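Local coordinates for protein autoinducer 2 sensor kinase/phosphatase LuxQ (Vibrio cholerae, PDB 3C30) that senses the autoinducer AI-2 through its complex with LuxP, acting as a histidine kinase at low cell density and as a phosphatase at high density, at residues P81-I86 / G97-Y102; H135-R140 / V157-N162; N176-V181 / S236-Q241; A183-P188 / Y231-S236. One frame throughout, in Å; residues are numbered along the deposited sequence.

Contact 1: residues P81-I86 / G97-Y102; sequences PDLRFI and GNASFY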
loop_
_atom_site.group_PDB
_atom_site.type_symbol
_atom_site.label_atom_id
_atom_site.label_comp_id
_atom_site.label_asym_id
_atom_site.label_seq_id
_atom_site.Cartn_x
_atom_site.Cartn_y
_atom_site.Cartn_z
ATOM N N PRO A 81 6.749 -0.841 -4.992
ATOM C CA PRO A 81 5.418 -0.254 -4.815
ATOM C C PRO A 81 4.545 -0.639 -6.002
ATOM O O PRO A 81 5.054 -1.131 -7.011
ATOM C CB PRO A 81 5.688 1.252 -4.791
ATOM C CG PRO A 81 7.203 1.394 -4.897
ATOM C CD PRO A 81 7.677 0.145 -5.557
ATOM N N ASP A 82 3.238 -0.423 -5.895
ATOM C CA ASP A 82 2.367 -0.746 -7.008
ATOM C C ASP A 82 2.369 0.443 -7.961
ATOM O O ASP A 82 2.337 0.275 -9.178
ATOM C CB ASP A 82 0.942 -1.049 -6.529
ATOM C CG ASP A 82 0.889 -2.188 -5.512
ATOM O OD1 ASP A 82 1.748 -3.093 -5.571
ATOM O OD2 ASP A 82 -0.026 -2.191 -4.652
ATOM N N LEU A 83 2.444 1.644 -7.391
ATOM C CA LEU A 83 2.435 2.893 -8.154
ATOM C C LEU A 83 3.635 3.766 -7.850
ATOM O O LEU A 83 4.075 3.851 -6.711
ATOM C CB LEU A 83 1.193 3.720 -7.823
ATOM C CG LEU A 83 -0.158 3.265 -8.335
ATOM C CD1 LEU A 83 -1.229 4.155 -7.748
ATOM C CD2 LEU A 83 -0.168 3.328 -9.842
ATOM N N ARG A 84 4.124 4.455 -8.870
ATOM C CA ARG A 84 5.260 5.335 -8.699
ATOM C C ARG A 84 5.218 6.432 -9.733
ATOM O O ARG A 84 5.014 6.167 -10.919
ATOM C CB ARG A 84 6.571 4.563 -8.856
ATOM C CG ARG A 84 7.459 4.627 -7.640
ATOM C CD ARG A 84 8.904 4.349 -7.989
ATOM N NE ARG A 84 9.155 2.954 -8.322
ATOM C CZ ARG A 84 9.909 2.143 -7.586
ATOM N NH1 ARG A 84 10.487 2.585 -6.472
ATOM N NH2 ARG A 84 10.082 0.886 -7.963
ATOM N N PHE A 85 5.388 7.671 -9.290
ATOM C CA PHE A 85 5.412 8.776 -10.231
ATOM C C PHE A 85 6.081 10.018 -9.642
ATOM O O PHE A 85 5.882 10.357 -8.476
ATOM C CB PHE A 85 3.993 9.082 -10.746
ATOM C CG PHE A 85 3.086 9.707 -9.728
ATOM C CD1 PHE A 85 3.141 11.075 -9.477
ATOM C CD2 PHE A 85 2.182 8.926 -9.012
ATOM C CE1 PHE A 85 2.310 11.664 -8.527
ATOM C CE2 PHE A 85 1.341 9.502 -8.054
ATOM C CZ PHE A 85 1.406 10.878 -7.812
ATOM N N ILE A 86 6.911 10.661 -10.458
ATOM C CA ILE A 86 7.624 11.869 -10.059
ATOM C C ILE A 86 6.777 13.070 -10.462
ATOM O O ILE A 86 6.037 13.008 -11.444
ATOM C CB ILE A 86 8.995 11.962 -10.772
ATOM C CG1 ILE A 86 9.911 10.837 -10.279
ATOM C CG2 ILE A 86 9.622 13.325 -10.538
ATOM C CD1 ILE A 86 11.212 10.754 -11.026
ATOM N N GLY A 97 3.419 4.260 -15.246
ATOM C CA GLY A 97 2.353 3.719 -16.068
ATOM C C GLY A 97 1.446 2.660 -15.458
ATOM O O GLY A 97 0.513 2.212 -16.121
ATOM N N ASN A 98 1.698 2.253 -14.216
ATOM C CA ASN A 98 0.869 1.237 -13.571
ATOM C C ASN A 98 -0.483 1.790 -13.140
ATOM O O ASN A 98 -1.422 1.037 -12.895
ATOM C CB ASN A 98 1.593 0.653 -12.361
ATOM C CG ASN A 98 2.825 -0.142 -12.747
ATOM O OD1 ASN A 98 3.944 0.192 -12.357
ATOM N ND2 ASN A 98 2.626 -1.207 -13.521
ATOM N N ALA A 99 -0.581 3.106 -13.046
ATOM C CA ALA A 99 -1.829 3.738 -12.654
ATOM C C ALA A 99 -2.980 3.236 -13.514
ATOM O O ALA A 99 -4.050 2.919 -12.998
ATOM C CB ALA A 99 -1.713 5.245 -12.788
ATOM N N SER A 100 -2.764 3.162 -14.826
ATOM C CA SER A 100 -3.813 2.710 -15.735
ATOM C C SER A 100 -4.190 1.256 -15.478
ATOM O O SER A 100 -5.357 0.894 -15.564
ATOM C CB SER A 100 -3.378 2.869 -17.192
ATOM O OG SER A 100 -2.408 1.898 -17.540
ATOM N N PHE A 101 -3.207 0.417 -15.170
ATOM C CA PHE A 101 -3.509 -0.979 -14.903
ATOM C C PHE A 101 -4.548 -1.065 -13.799
ATOM O O PHE A 101 -5.301 -2.040 -13.722
ATOM C CB PHE A 101 -2.265 -1.755 -14.456
ATOM C CG PHE A 101 -2.580 -3.123 -13.920
ATOM C CD1 PHE A 101 -2.988 -4.141 -14.772
ATOM C CD2 PHE A 101 -2.551 -3.370 -12.551
ATOM C CE1 PHE A 101 -3.368 -5.386 -14.274
ATOM C CE2 PHE A 101 -2.930 -4.614 -12.038
ATOM C CZ PHE A 101 -3.340 -5.625 -12.903
ATOM N N TYR A 102 -4.573 -0.050 -12.935
ATOM C CA TYR A 102 -5.518 -0.025 -11.823
ATOM C C TYR A 102 -6.783 0.726 -12.157
ATOM O O TYR A 102 -7.656 0.877 -11.312
ATOM C CB TYR A 102 -4.880 0.586 -10.579
ATOM C CG TYR A 102 -3.787 -0.274 -10.018
ATOM C CD1 TYR A 102 -2.442 -0.046 -10.342
ATOM C CD2 TYR A 102 -4.093 -1.370 -9.218
ATOM C CE1 TYR A 102 -1.440 -0.899 -9.884
ATOM C CE2 TYR A 102 -3.102 -2.220 -8.762
ATOM C CZ TYR A 102 -1.788 -1.987 -9.095
ATOM O OH TYR A 102 -0.829 -2.863 -8.649
#
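L83 reaches across to the short helical turn 98-101 with one methyl, while Y102 comes in beside it against D82. Followed outward, the Y102 side chain starts at a CB that points at segment 81-86. Its CG lies anti to the carbonyl carbon (chi1 -67°), and from there the ring runs from L83 to D82. CD1 passes L83 CD2 at 4.1 Å, CE1 lies 4.0 Å from D82 O, and CZ is 3.9 Å from D82 CB. At the end, OH comes to rest against D82 CB. The two side chains cross at about a right angle, the carboxylate plane turned 30° from the ring. F101 CD2 covers one ring face, 3.7 Å above its centre. L83 CD2 also packs on A99 CB at 3.8 Å, and N98 CB sits by D82 O. D82 OD2 accepts from the backbone N of V160, and D82 and L83 together face G158 as a classic beta bulge. What holds the turn to this strand is therefore mainly apolar carbon, with the polar end of D82 tied into strand 151-160 of the LuxQ periplasmic domain.

Contact 2: residues H135-R140 / V157-N162; sequences HILMRR and VGIVLN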
loop_
_atom_site.group_PDB
_atom_site.type_symbol
_atom_site.label_atom_id
_atom_site.label_comp_id
_atom_site.label_asym_id
_atom_site.label_seq_id
_atom_site.Cartn_x
_atom_site.Cartn_y
_atom_site.Cartn_z
ATOM N N HIS A 135 -8.532 2.046 -2.798
ATOM C CA HIS A 135 -7.859 2.552 -1.606
ATOM C C HIS A 135 -6.340 2.396 -1.772
ATOM O O HIS A 135 -5.830 1.308 -2.052
ATOM C CB HIS A 135 -8.377 1.800 -0.381
ATOM C CG HIS A 135 -9.842 1.996 -0.146
ATOM N ND1 HIS A 135 -10.336 2.897 0.774
ATOM C CD2 HIS A 135 -10.922 1.473 -0.776
ATOM C CE1 HIS A 135 -11.656 2.924 0.698
ATOM N NE2 HIS A 135 -12.036 2.069 -0.236
ATOM N N ILE A 136 -5.618 3.492 -1.602
ATOM C CA ILE A 136 -4.180 3.469 -1.782
ATOM C C ILE A 136 -3.469 4.101 -0.600
ATOM O O ILE A 136 -4.003 5.007 0.029
ATOM C CB ILE A 136 -3.785 4.289 -3.025
ATOM C CG1 ILE A 136 -4.769 4.020 -4.166
ATOM C CG2 ILE A 136 -2.356 3.959 -3.439
ATOM C CD1 ILE A 136 -4.647 5.004 -5.302
ATOM N N LEU A 137 -2.268 3.616 -0.302
ATOM C CA LEU A 137 -1.462 4.183 0.769
ATOM C C LEU A 137 -0.349 4.908 0.016
ATOM O O LEU A 137 0.416 4.285 -0.711
ATOM C CB LEU A 137 -0.885 3.082 1.657
ATOM C CG LEU A 137 -1.835 2.428 2.665
ATOM C CD1 LEU A 137 -1.243 1.124 3.191
ATOM C CD2 LEU A 137 -2.095 3.390 3.804
HETATM N N MSE A 138 -0.273 6.225 0.166
HETATM C CA MSE A 138 0.736 6.993 -0.546
HETATM C C MSE A 138 1.702 7.750 0.331
HETATM O O MSE A 138 1.420 8.013 1.496
HETATM C CB MSE A 138 0.074 7.974 -1.508
HETATM C CG MSE A 138 -0.601 7.315 -2.686
HETATM SE SE MSE A 138 -0.557 8.503 -4.192
HETATM C CE MSE A 138 0.394 7.392 -5.460
ATOM N N ARG A 139 2.839 8.108 -0.260
ATOM C CA ARG A 139 3.890 8.841 0.431
ATOM C C ARG A 139 4.818 9.494 -0.590
ATOM O O ARG A 139 5.050 8.940 -1.671
ATOM C CB ARG A 139 4.683 7.873 1.308
ATOM C CG ARG A 139 5.839 8.477 2.085
ATOM C CD ARG A 139 6.388 7.452 3.067
ATOM N NE ARG A 139 7.354 8.011 4.003
ATOM C CZ ARG A 139 8.597 8.349 3.682
ATOM N NH1 ARG A 139 9.029 8.182 2.439
ATOM N NH2 ARG A 139 9.406 8.850 4.604
ATOM N N ARG A 140 5.335 10.679 -0.274
ATOM C CA ARG A 140 6.258 11.328 -1.199
ATOM C C ARG A 140 7.590 11.709 -0.558
ATOM O O ARG A 140 7.667 12.013 0.629
ATOM C CB ARG A 140 5.633 12.571 -1.831
ATOM C CG ARG A 140 5.602 13.772 -0.928
ATOM C CD ARG A 140 5.233 15.007 -1.698
ATOM N NE ARG A 140 5.122 16.140 -0.790
ATOM C CZ ARG A 140 5.142 17.410 -1.171
ATOM N NH1 ARG A 140 5.275 17.717 -2.451
ATOM N NH2 ARG A 140 5.030 18.370 -0.264
ATOM N N VAL A 157 5.113 7.358 -4.235
ATOM C CA VAL A 157 5.023 5.911 -4.187
ATOM C C VAL A 157 3.703 5.515 -3.556
ATOM O O VAL A 157 3.230 6.183 -2.638
ATOM C CB VAL A 157 6.199 5.366 -3.356
ATOM C CG1 VAL A 157 5.846 4.048 -2.724
ATOM C CG2 VAL A 157 7.416 5.233 -4.243
ATOM N N GLY A 158 3.100 4.436 -4.042
ATOM C CA GLY A 158 1.830 4.017 -3.472
ATOM C C GLY A 158 1.548 2.532 -3.495
ATOM O O GLY A 158 2.025 1.831 -4.377
ATOM N N ILE A 159 0.783 2.055 -2.508
ATOM C CA ILE A 159 0.395 0.645 -2.413
ATOM C C ILE A 159 -1.111 0.573 -2.608
ATOM O O ILE A 159 -1.857 1.212 -1.875
ATOM C CB ILE A 159 0.659 0.054 -1.023
ATOM C CG1 ILE A 159 2.063 0.391 -0.555
ATOM C CG2 ILE A 159 0.517 -1.465 -1.065
ATOM C CD1 ILE A 159 2.300 -0.036 0.878
ATOM N N VAL A 160 -1.564 -0.189 -3.593
ATOM C CA VAL A 160 -2.993 -0.333 -3.832
ATOM C C VAL A 160 -3.466 -1.490 -2.966
ATOM O O VAL A 160 -2.908 -2.580 -3.032
ATOM C CB VAL A 160 -3.276 -0.640 -5.311
ATOM C CG1 VAL A 160 -4.759 -0.954 -5.509
ATOM C CG2 VAL A 160 -2.854 0.558 -6.166
ATOM N N LEU A 161 -4.490 -1.250 -2.149
ATOM C CA LEU A 161 -5.008 -2.273 -1.244
ATOM C C LEU A 161 -5.993 -3.250 -1.884
ATOM O O LEU A 161 -5.975 -4.439 -1.577
ATOM C CB LEU A 161 -5.659 -1.596 -0.037
ATOM C CG LEU A 161 -4.712 -0.685 0.753
ATOM C CD1 LEU A 161 -5.507 0.179 1.702
ATOM C CD2 LEU A 161 -3.700 -1.510 1.511
ATOM N N ASN A 162 -6.848 -2.748 -2.769
ATOM C CA ASN A 162 -7.839 -3.580 -3.430
ATOM C C ASN A 162 -7.185 -4.765 -4.121
ATOM O O ASN A 162 -6.293 -4.582 -4.942
ATOM C CB ASN A 162 -8.616 -2.766 -4.465
ATOM C CG ASN A 162 -9.202 -1.488 -3.893
ATOM O OD1 ASN A 162 -10.292 -1.082 -4.266
ATOM N ND2 ASN A 162 -8.466 -0.835 -3.005
#
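L137 and I159 meet at the apolar centre, a hydrogen-bonded antiparallel pair whose CB atoms lie 4.3 Å apart. Farther along the same face, L137 CD1 touches L161 CD2 at 4.0 Å, the two leucine side chains crossing at about a right angle. This face turns to helix 22-47, where F33 packs on L137 and L37 and L40 pack on I159. On the other face, I136 CG2, anti to its own backbone N, lies against I159 O, with V160 CG2 4.4 Å off. Selenomethionine M138 bends at chi3 (121°), which brings CE back over G158, 4.2 Å from its CA. The backbones are joined by L137 N to I159 O and I159 N to L137 O, both 2.9 Å, and by a second reciprocal pair between R139 and V157. Toward the polar edge, L161 N gives H135 O a nearly straight bond of 2.9 Å (175°). The H135 imidazole is bonded through ND1 to Y231 OH; at the far end R139 makes a salt bridge with D45. Strands 134-144 and 151-160 thus form a beta hairpin at the heart of the five-stranded antiparallel sheet, backed by the long N-terminal helix, consistent with a Cache-type (PAS-like) sensor domain.

Contact 3: residues N176-V181 / S236-Q241; sequences NSENLV and SIQTNQ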
loop_
_atom_site.group_PDB
_atom_site.type_symbol
_atom_site.label_atom_id
_atom_site.label_comp_id
_atom_site.label_asym_id
_atom_site.label_seq_id
_atom_site.Cartn_x
_atom_site.Cartn_y
_atom_site.Cartn_z
ATOM N N ASN A 176 0.773 -16.357 11.149
ATOM C CA ASN A 176 0.271 -17.729 11.143
ATOM C C ASN A 176 -1.234 -17.752 11.402
ATOM O O ASN A 176 -1.738 -18.567 12.179
ATOM C CB ASN A 176 0.993 -18.578 12.193
ATOM C CG ASN A 176 2.504 -18.563 12.024
ATOM O OD1 ASN A 176 3.193 -17.673 12.538
ATOM N ND2 ASN A 176 3.028 -19.548 11.293
ATOM N N SER A 177 -1.953 -16.842 10.754
ATOM C CA SER A 177 -3.396 -16.776 10.904
ATOM C C SER A 177 -4.021 -17.777 9.950
ATOM O O SER A 177 -3.437 -18.115 8.925
ATOM C CB SER A 177 -3.913 -15.371 10.582
ATOM O OG SER A 177 -3.663 -14.470 11.638
ATOM N N GLU A 178 -5.214 -18.246 10.289
ATOM C CA GLU A 178 -5.907 -19.209 9.457
ATOM C C GLU A 178 -6.312 -18.536 8.151
ATOM O O GLU A 178 -6.014 -19.026 7.063
ATOM C CB GLU A 178 -7.139 -19.702 10.189
ATOM C CG GLU A 178 -7.289 -21.193 10.192
ATOM C CD GLU A 178 -8.704 -21.602 10.528
ATOM O OE1 GLU A 178 -9.047 -21.648 11.731
ATOM O OE2 GLU A 178 -9.483 -21.854 9.583
ATOM N N ASN A 179 -7.010 -17.412 8.278
ATOM C CA ASN A 179 -7.446 -16.628 7.139
ATOM C C ASN A 179 -7.573 -15.187 7.591
ATOM O O ASN A 179 -7.752 -14.905 8.774
ATOM C CB ASN A 179 -8.806 -17.084 6.620
ATOM C CG ASN A 179 -8.713 -18.222 5.635
ATOM O OD1 ASN A 179 -7.874 -18.221 4.729
ATOM N ND2 ASN A 179 -9.606 -19.195 5.786
ATOM N N LEU A 180 -7.481 -14.272 6.635
ATOM C CA LEU A 180 -7.602 -12.858 6.919
ATOM C C LEU A 180 -8.410 -12.233 5.801
ATOM O O LEU A 180 -8.478 -12.770 4.704
ATOM C CB LEU A 180 -6.222 -12.195 6.967
ATOM C CG LEU A 180 -5.241 -12.532 8.091
ATOM C CD1 LEU A 180 -4.019 -11.647 7.971
ATOM C CD2 LEU A 180 -5.875 -12.305 9.421
ATOM N N VAL A 181 -9.048 -11.110 6.089
ATOM C CA VAL A 181 -9.803 -10.397 5.078
ATOM C C VAL A 181 -9.716 -8.929 5.426
ATOM O O VAL A 181 -10.044 -8.530 6.539
ATOM C CB VAL A 181 -11.288 -10.849 5.007
ATOM C CG1 VAL A 181 -11.714 -11.459 6.306
ATOM C CG2 VAL A 181 -12.176 -9.666 4.660
ATOM N N SER A 236 -9.379 -11.493 11.350
ATOM C CA SER A 236 -8.544 -12.674 11.480
ATOM C C SER A 236 -9.446 -13.791 11.988
ATOM O O SER A 236 -10.103 -13.649 13.011
ATOM C CB SER A 236 -7.372 -12.413 12.442
ATOM O OG SER A 236 -7.809 -12.123 13.756
ATOM N N ILE A 237 -9.505 -14.890 11.255
ATOM C CA ILE A 237 -10.357 -15.996 11.654
ATOM C C ILE A 237 -9.544 -17.131 12.234
ATOM O O ILE A 237 -8.664 -17.681 11.574
ATOM C CB ILE A 237 -11.153 -16.546 10.463
ATOM C CG1 ILE A 237 -11.738 -15.392 9.656
ATOM C CG2 ILE A 237 -12.278 -17.422 10.961
ATOM C CD1 ILE A 237 -11.932 -15.704 8.198
ATOM N N GLN A 238 -9.839 -17.478 13.475
ATOM C CA GLN A 238 -9.140 -18.570 14.118
ATOM C C GLN A 238 -10.173 -19.600 14.530
ATOM O O GLN A 238 -11.210 -19.261 15.102
ATOM C CB GLN A 238 -8.374 -18.075 15.343
ATOM C CG GLN A 238 -7.104 -18.860 15.597
ATOM C CD GLN A 238 -6.192 -18.872 14.375
ATOM O OE1 GLN A 238 -5.743 -17.818 13.899
ATOM N NE2 GLN A 238 -5.919 -20.066 13.857
ATOM N N THR A 239 -9.894 -20.856 14.212
ATOM C CA THR A 239 -10.795 -21.939 14.565
ATOM C C THR A 239 -10.626 -22.286 16.033
ATOM O O THR A 239 -9.507 -22.441 16.514
ATOM C CB THR A 239 -10.519 -23.182 13.709
ATOM O OG1 THR A 239 -11.079 -22.987 12.405
ATOM C CG2 THR A 239 -11.125 -24.418 14.344
ATOM N N ASN A 240 -11.745 -22.387 16.742
ATOM C CA ASN A 240 -11.736 -22.713 18.162
ATOM C C ASN A 240 -11.063 -24.071 18.335
ATOM O O ASN A 240 -11.653 -25.112 18.043
ATOM C CB ASN A 240 -13.166 -22.760 18.689
ATOM C CG ASN A 240 -13.240 -22.496 20.167
ATOM O OD1 ASN A 240 -14.316 -22.538 20.761
ATOM N ND2 ASN A 240 -12.094 -22.215 20.776
ATOM N N GLN A 241 -9.823 -24.049 18.811
ATOM C CA GLN A 241 -9.043 -25.266 18.988
ATOM C C GLN A 241 -9.616 -26.252 20.002
ATOM O O GLN A 241 -9.262 -27.431 19.960
ATOM C CB GLN A 241 -7.599 -24.910 19.360
ATOM C CG GLN A 241 -6.612 -26.077 19.254
ATOM C CD GLN A 241 -6.369 -26.540 17.816
ATOM O OE1 GLN A 241 -6.905 -25.966 16.863
ATOM N NE2 GLN A 241 -5.551 -27.580 17.660
#
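Strand 179-181 runs antiparallel to strand 236-239, their axes 4.9 Å apart at closest and 155° between their directions, with I237 N bonded to N179 O at 3.0 Å. L180 and S236 are the neighbouring non-hydrogen-bonded pair. Here L180 CD2 bears on S236 CB at 3.4 Å. The I237 side chain puts CD1 against N179 CB at 3.8 Å. The polar reach is made by E178, whose chain is extended beyond CG and crosses to T239. Its OE1 accepts from T239 OG1 at 2.5 Å, on the syn side and 18° out of the carboxylate plane, and also takes a weak, bent bond from T239 N (122°). One carboxylate oxygen therefore meets both the hydroxyl and the backbone N of T239, while OE2 is used by Y199 OH. Q238 folds back on itself at its second torsion, placing its amide NE2 3.9 Å from E178 CB. N179 is held by Y199 and T192 through its side-chain amide. Just before, helix 165-174 ends in a Schellman motif with N176 as C-prime, and from there the chain enters strand 179-183, which lies between strands 188-191 and 228-239; V204 of helix 201-205 packs on V181 and I237.

Contact 4: residues A183-P188 / Y231-S236; sequences AVDTTP and YLCVYS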
loop_
_atom_site.group_PDB
_atom_site.type_symbol
_atom_site.label_atom_id
_atom_site.label_comp_id
_atom_site.label_asym_id
_atom_site.label_seq_id
_atom_site.Cartn_x
_atom_site.Cartn_y
_atom_site.Cartn_z
ATOM N N ALA A 183 -11.029 -5.304 4.941
ATOM C CA ALA A 183 -12.240 -4.656 4.474
ATOM C C ALA A 183 -12.352 -3.212 4.905
ATOM O O ALA A 183 -11.828 -2.822 5.945
ATOM C CB ALA A 183 -13.469 -5.432 4.962
ATOM N N VAL A 184 -13.011 -2.418 4.065
ATOM C CA VAL A 184 -13.275 -1.028 4.384
ATOM C C VAL A 184 -14.712 -1.142 4.871
ATOM O O VAL A 184 -15.658 -0.604 4.307
ATOM C CB VAL A 184 -13.148 -0.092 3.154
ATOM C CG1 VAL A 184 -13.812 1.259 3.438
ATOM C CG2 VAL A 184 -11.674 0.133 2.844
ATOM N N ASP A 185 -14.829 -1.970 5.900
ATOM C CA ASP A 185 -16.059 -2.249 6.609
ATOM C C ASP A 185 -17.297 -2.667 5.835
ATOM O O ASP A 185 -17.957 -1.870 5.164
ATOM C CB ASP A 185 -16.274 -1.066 7.518
ATOM C CG ASP A 185 -14.987 -0.702 8.224
ATOM O OD1 ASP A 185 -14.397 -1.611 8.848
ATOM O OD2 ASP A 185 -14.538 0.457 8.137
ATOM N N THR A 186 -17.589 -3.958 5.977
ATOM C CA THR A 186 -18.687 -4.637 5.313
ATOM C C THR A 186 -18.260 -4.887 3.886
ATOM O O THR A 186 -18.757 -5.811 3.244
ATOM C CB THR A 186 -19.988 -3.818 5.303
ATOM O OG1 THR A 186 -20.468 -3.673 6.645
ATOM C CG2 THR A 186 -21.058 -4.529 4.468
ATOM N N THR A 187 -17.328 -4.072 3.391
ATOM C CA THR A 187 -16.838 -4.236 2.029
ATOM C C THR A 187 -15.388 -4.719 1.984
ATOM O O THR A 187 -14.462 -4.009 2.374
ATOM C CB THR A 187 -16.962 -2.937 1.249
ATOM O OG1 THR A 187 -18.274 -2.399 1.444
ATOM C CG2 THR A 187 -16.755 -3.191 -0.228
ATOM N N PRO A 188 -15.183 -5.958 1.509
ATOM C CA PRO A 188 -13.875 -6.609 1.382
ATOM C C PRO A 188 -13.022 -6.018 0.267
ATOM O O PRO A 188 -13.512 -5.783 -0.841
ATOM C CB PRO A 188 -14.236 -8.064 1.088
ATOM C CG PRO A 188 -15.598 -8.207 1.643
ATOM C CD PRO A 188 -16.255 -6.931 1.239
ATOM N N TYR A 231 -9.739 3.379 8.942
ATOM C CA TYR A 231 -10.954 2.597 8.724
ATOM C C TYR A 231 -10.656 1.216 8.104
ATOM O O TYR A 231 -11.564 0.433 7.846
ATOM C CB TYR A 231 -11.930 3.386 7.847
ATOM C CG TYR A 231 -11.381 3.785 6.495
ATOM C CD1 TYR A 231 -11.149 2.829 5.514
ATOM C CD2 TYR A 231 -11.082 5.124 6.196
ATOM C CE1 TYR A 231 -10.629 3.179 4.264
ATOM C CE2 TYR A 231 -10.557 5.490 4.944
ATOM C CZ TYR A 231 -10.332 4.501 3.981
ATOM O OH TYR A 231 -9.781 4.797 2.742
ATOM N N LEU A 232 -9.381 0.925 7.868
ATOM C CA LEU A 232 -8.981 -0.356 7.305
ATOM C C LEU A 232 -9.101 -1.409 8.385
ATOM O O LEU A 232 -8.371 -1.370 9.368
ATOM C CB LEU A 232 -7.531 -0.312 6.831
ATOM C CG LEU A 232 -7.234 0.679 5.718
ATOM C CD1 LEU A 232 -5.740 0.666 5.437
ATOM C CD2 LEU A 232 -8.029 0.312 4.480
ATOM N N CYS A 233 -10.008 -2.358 8.189
ATOM C CA CYS A 233 -10.218 -3.409 9.166
ATOM C C CYS A 233 -9.777 -4.784 8.685
ATOM O O CYS A 233 -10.251 -5.286 7.662
ATOM C CB CYS A 233 -11.691 -3.459 9.553
ATOM S SG CYS A 233 -12.120 -4.747 10.747
ATOM N N VAL A 234 -8.861 -5.389 9.433
ATOM C CA VAL A 234 -8.384 -6.721 9.113
ATOM C C VAL A 234 -9.072 -7.726 10.009
ATOM O O VAL A 234 -8.944 -7.664 11.226
ATOM C CB VAL A 234 -6.894 -6.888 9.361
ATOM C CG1 VAL A 234 -6.516 -8.344 9.182
ATOM C CG2 VAL A 234 -6.108 -6.022 8.409
ATOM N N TYR A 235 -9.806 -8.648 9.404
ATOM C CA TYR A 235 -10.469 -9.695 10.156
ATOM C C TYR A 235 -9.552 -10.905 10.176
ATOM O O TYR A 235 -8.989 -11.286 9.148
ATOM C CB TYR A 235 -11.778 -10.083 9.489
ATOM C CG TYR A 235 -12.812 -8.999 9.521
ATOM C CD1 TYR A 235 -12.800 -7.970 8.590
ATOM C CD2 TYR A 235 -13.799 -8.996 10.501
ATOM C CE1 TYR A 235 -13.751 -6.955 8.637
ATOM C CE2 TYR A 235 -14.746 -7.995 10.560
ATOM C CZ TYR A 235 -14.719 -6.975 9.629
ATOM O OH TYR A 235 -15.647 -5.963 9.721
ATOM N N SER A 236 -9.379 -11.493 11.350
ATOM C CA SER A 236 -8.544 -12.674 11.480
ATOM C C SER A 236 -9.446 -13.791 11.988
ATOM O O SER A 236 -10.103 -13.649 13.011
ATOM C CB SER A 236 -7.372 -12.413 12.442
ATOM O OG SER A 236 -7.809 -12.123 13.756
#
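Both tyrosine rings of segment 231-236 are met at an edge from segment 183-188. V184 CG2 stands near the plane of the Y231 ring, 3.5 Å from CE1, while V184 CG1 lies 3.7 Å from CD1, well out of the ring plane. A183 CB takes an edge position at Y235, 4.0 Å from CE1, while one face of that ring carries C233 SG, 3.4 Å above the plane and offset toward the rim. The sulfur gets there with SG anti to the backbone N of C233 (chi1 179°). A183 and C233 form an antiparallel hydrogen-bonded pair, A183 N to C233 O at 2.8 Å and C233 N to A183 O at 2.9 Å, which closes the end of strand 179-183 against strand 228-239 in the four-stranded antiparallel sheet of the periplasmic domain. Directly after it the chain leaves the sheet through an inverse gamma turn centred on V184, on its way to strand 188-191. D185 leans back over C233, its OD1 3.4 Å from C233 CB, with its carboxylate plane 77° from the Y231 ring. V184 CG2 also touches L232 CD2 at 4.0 Å.

In the fold
Along the chain, contact 1 closes before contact 2 opens, and both precede contacts 3 and 4, with contact 4 nested inside the loop that contact 3 closes. Contacts 1 and 2, centres 10 Å apart, share the five-stranded sheet through neighbouring strands 83-88 and 151-160. Contacts 3 and 4, centres 15 Å apart, share strand 228-239, and with it S236, in the four-stranded sheet. The periplasmic domain therefore has two sheets, and contacts 1 and 3 lie 32 Å apart between centres. Contacts 2 and 4 bridge them: H135 meets Y231 and V184, and L161 packs on L232. Helix 22-47 packs on contacts 2 and 4, so both sheets probably form one continuous periplasmic sensor part.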